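Local coordinates for protein Alp7A (Bacillus subtilis, PDB 5EC0) that binds ADP and, as an actin-like protein, probably hydrolyses ATP and forms filaments that segregate plasmid DNA, at residues A[197-200]-A[201-204]. Sequence-based numbering, arbitrary orientation.
Sequences KDYA and EQFK
Glu-201 N donates to Asp-198 O at 2.9 Å, a bond that spans three residues. The Glu-201 side chain stays close by: CB and CG lie against the same carbonyl oxygen. The chain then bends at chi2 (-67°), which sets the carboxylate between a water on Lys-197 O and the ammonium group of Lys-204. OE2 accepts a hydrogen bond from that water, which also donates one to Lys-197 O, while Glu-201 OE1 offers its syn lone pair to Lys-204 NZ at 3.0 Å, a salt bridge. A long acid suits this exposed place, since its two oxygens can serve both partners.

Gln-202 suits its place because its amide brings an N-H to a carbonyl and, being uncharged, can sit over a ring. With CG between the backbone N and the carbonyl carbon (chi1 64°) and the chain extended beyond, Gln-202 NE2 reaches Tyr-199 O at 3.0 Å, along a lone pair and within the amide's own plane. The same nitrogen sits 3.5 Å above the centre of the Tyr-199 ring, whose plane stands 73° from that of the amide. Were Tyr-199 an alanine, the Gln-202 amide would probably lose the ring face beneath it, and a gap would be likely to open beside Phe-203, Ile-188 and Leu-325.

Phe-203, buried, fills an apolar place against Ile-188, Leu-227 and Leu-325. Phe-203 N bonds to Ala-200 O at 3.1 Å, and Phe-203 CE2 meets Tyr-199 CE2 at 4.1 Å, while Gln-202 CG covers one face. The methyl of Ala-200 suits a partly exposed place where it touches Leu-227.

Ala-200, Glu-201, Phe-203 and Lys-204 each bond through N to the carbonyl three residues back, as in 3-10-like turns; the run breaks at Gln-202, whose side chain takes up Tyr-199 O instead. This short connection lies between helix 185-189 and strand 207-213, on the surface of the actin-like fold and away from the ADP pocket, and its aromatic pair packs onto strand 322-327.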
ATOM      1  N   LYS A 197      12.979  18.487   2.975  1.00 24.43           N
ATOM      2  CA  LYS A 197      13.717  17.980   1.829  1.00 33.39           C
ATOM      3  C   LYS A 197      13.911  19.055   0.769  1.00 32.19           C
ATOM      4  O   LYS A 197      12.957  19.715   0.350  1.00 30.28           O
ATOM      5  CB  LYS A 197      12.985  16.775   1.226  1.00 23.57           C
ATOM      6  CG  LYS A 197      13.186  15.510   2.048  1.00 27.31           C
ATOM      7  CD  LYS A 197      12.174  14.431   1.692  1.00 27.22           C
ATOM      8  CE  LYS A 197      12.439  13.852   0.337  1.00 27.06           C
ATOM      9  NZ  LYS A 197      11.958  12.418   0.266  1.00 35.16           N
ATOM     10  N   ASP A 198      15.153  19.219   0.329  1.00 36.15           N
ATOM     11  CA  ASP A 198      15.442  20.105  -0.784  1.00 33.95           C
ATOM     12  C   ASP A 198      14.590  19.722  -2.003  1.00 37.10           C
ATOM     13  O   ASP A 198      14.134  20.580  -2.765  1.00 32.32           O
ATOM     14  CB  ASP A 198      16.926  20.054  -1.141  1.00 29.06           C
ATOM     15  CG  ASP A 198      17.292  21.086  -2.169  1.00 30.24           C
ATOM     16  OD1 ASP A 198      17.335  22.279  -1.806  1.00 43.45           O
ATOM     17  OD2 ASP A 198      17.501  20.717  -3.342  1.00 32.75           O
ATOM     18  N   TYR A 199      14.391  18.419  -2.174  1.00 26.00           N
ATOM     19  CA  TYR A 199      13.523  17.891  -3.212  1.00 32.36           C
ATOM     20  C   TYR A 199      12.124  18.552  -3.256  1.00 34.14           C
ATOM     21  O   TYR A 199      11.527  18.696  -4.327  1.00 31.93           O
ATOM     22  CB  TYR A 199      13.387  16.372  -3.015  1.00 28.87           C
ATOM     23  CG  TYR A 199      12.564  15.654  -4.066  1.00 29.95           C
ATOM     24  CD1 TYR A 199      13.142  15.201  -5.259  1.00 28.11           C
ATOM     25  CD2 TYR A 199      11.216  15.421  -3.864  1.00 25.88           C
ATOM     26  CE1 TYR A 199      12.381  14.528  -6.223  1.00 26.64           C
ATOM     27  CE2 TYR A 199      10.455  14.756  -4.808  1.00 34.15           C
ATOM     28  CZ  TYR A 199      11.035  14.311  -5.984  1.00 35.25           C
ATOM     29  OH  TYR A 199      10.242  13.652  -6.901  1.00 39.94           O
ATOM     30  N   ALA A 200      11.598  18.948  -2.100  1.00 27.26           N
ATOM     31  CA  ALA A 200      10.262  19.542  -2.060  1.00 29.11           C
ATOM     32  C   ALA A 200      10.241  20.997  -2.529  1.00 26.91           C
ATOM     33  O   ALA A 200       9.160  21.574  -2.710  1.00 31.55           O
ATOM     34  CB  ALA A 200       9.682  19.446  -0.649  1.00 24.46           C
ATOM     35  N   GLU A 201      11.422  21.590  -2.727  1.00 29.90           N
ATOM     36  CA  GLU A 201      11.514  23.016  -3.062  1.00 26.94           C
ATOM     37  C   GLU A 201      10.981  23.313  -4.448  1.00 34.53           C
ATOM     38  O   GLU A 201      10.564  24.438  -4.723  1.00 37.38           O
ATOM     39  CB  GLU A 201      12.958  23.529  -2.961  1.00 31.58           C
ATOM     40  CG  GLU A 201      13.534  23.508  -1.544  1.00 44.21           C
ATOM     41  CD  GLU A 201      12.842  24.493  -0.607  1.00 55.44           C
ATOM     42  OE1 GLU A 201      12.616  25.656  -1.015  1.00 55.39           O
ATOM     43  OE2 GLU A 201      12.526  24.098   0.537  1.00 56.36           O
ATOM     44  N   GLN A 202      10.995  22.309  -5.325  1.00 28.50           N
ATOM     45  CA  GLN A 202      10.512  22.499  -6.688  1.00 31.52           C
ATOM     46  C   GLN A 202       8.993  22.689  -6.690  1.00 37.42           C
ATOM     47  O   GLN A 202       8.427  23.147  -7.688  1.00 35.14           O
ATOM     48  CB  GLN A 202      10.906  21.318  -7.582  1.00 27.53           C
ATOM     49  CG  GLN A 202      10.275  19.969  -7.165  1.00 26.14           C
ATOM     50  CD  GLN A 202      10.868  18.800  -7.950  1.00 34.69           C
ATOM     51  OE1 GLN A 202      10.779  18.763  -9.178  1.00 36.83           O
ATOM     52  NE2 GLN A 202      11.499  17.859  -7.248  1.00 25.85           N
ATOM     53  N   PHE A 203       8.345  22.340  -5.573  1.00 30.23           N
ATOM     54  CA  PHE A 203       6.891  22.494  -5.445  1.00 33.28           C
ATOM     55  C   PHE A 203       6.509  23.689  -4.553  1.00 30.47           C
ATOM     56  O   PHE A 203       5.337  23.891  -4.239  1.00 30.59           O
ATOM     57  CB  PHE A 203       6.257  21.200  -4.894  1.00 24.06           C
ATOM     58  CG  PHE A 203       6.666  19.960  -5.652  1.00 32.02           C
ATOM     59  CD1 PHE A 203       6.257  19.766  -6.968  1.00 26.45           C
ATOM     60  CD2 PHE A 203       7.474  18.989  -5.051  1.00 30.25           C
ATOM     61  CE1 PHE A 203       6.644  18.627  -7.689  1.00 29.30           C
ATOM     62  CE2 PHE A 203       7.849  17.840  -5.750  1.00 34.27           C
ATOM     63  CZ  PHE A 203       7.434  17.661  -7.073  1.00 35.33           C
ATOM     64  N   LYS A 204       7.504  24.472  -4.149  1.00 35.76           N
ATOM     65  CA  LYS A 204       7.275  25.643  -3.296  1.00 40.32           C
ATOM     66  C   LYS A 204       6.278  26.634  -3.901  1.00 40.52           C
ATOM     67  O   LYS A 204       5.458  27.204  -3.189  1.00 38.95           O
ATOM     68  CB  LYS A 204       8.607  26.353  -3.018  1.00 50.20           C
ATOM     69  CG  LYS A 204       8.501  27.619  -2.178  1.00 58.95           C
ATOM     70  CD  LYS A 204       9.874  28.096  -1.695  1.00 65.31           C
ATOM     71  CE  LYS A 204      10.189  27.561  -0.296  1.00 69.52           C
ATOM     72  NZ  LYS A 204      11.484  28.071   0.249  1.00 71.24           N
TER
HETATM   73  O   HOH W   1      11.621  21.637   1.891  0.87 22.22           O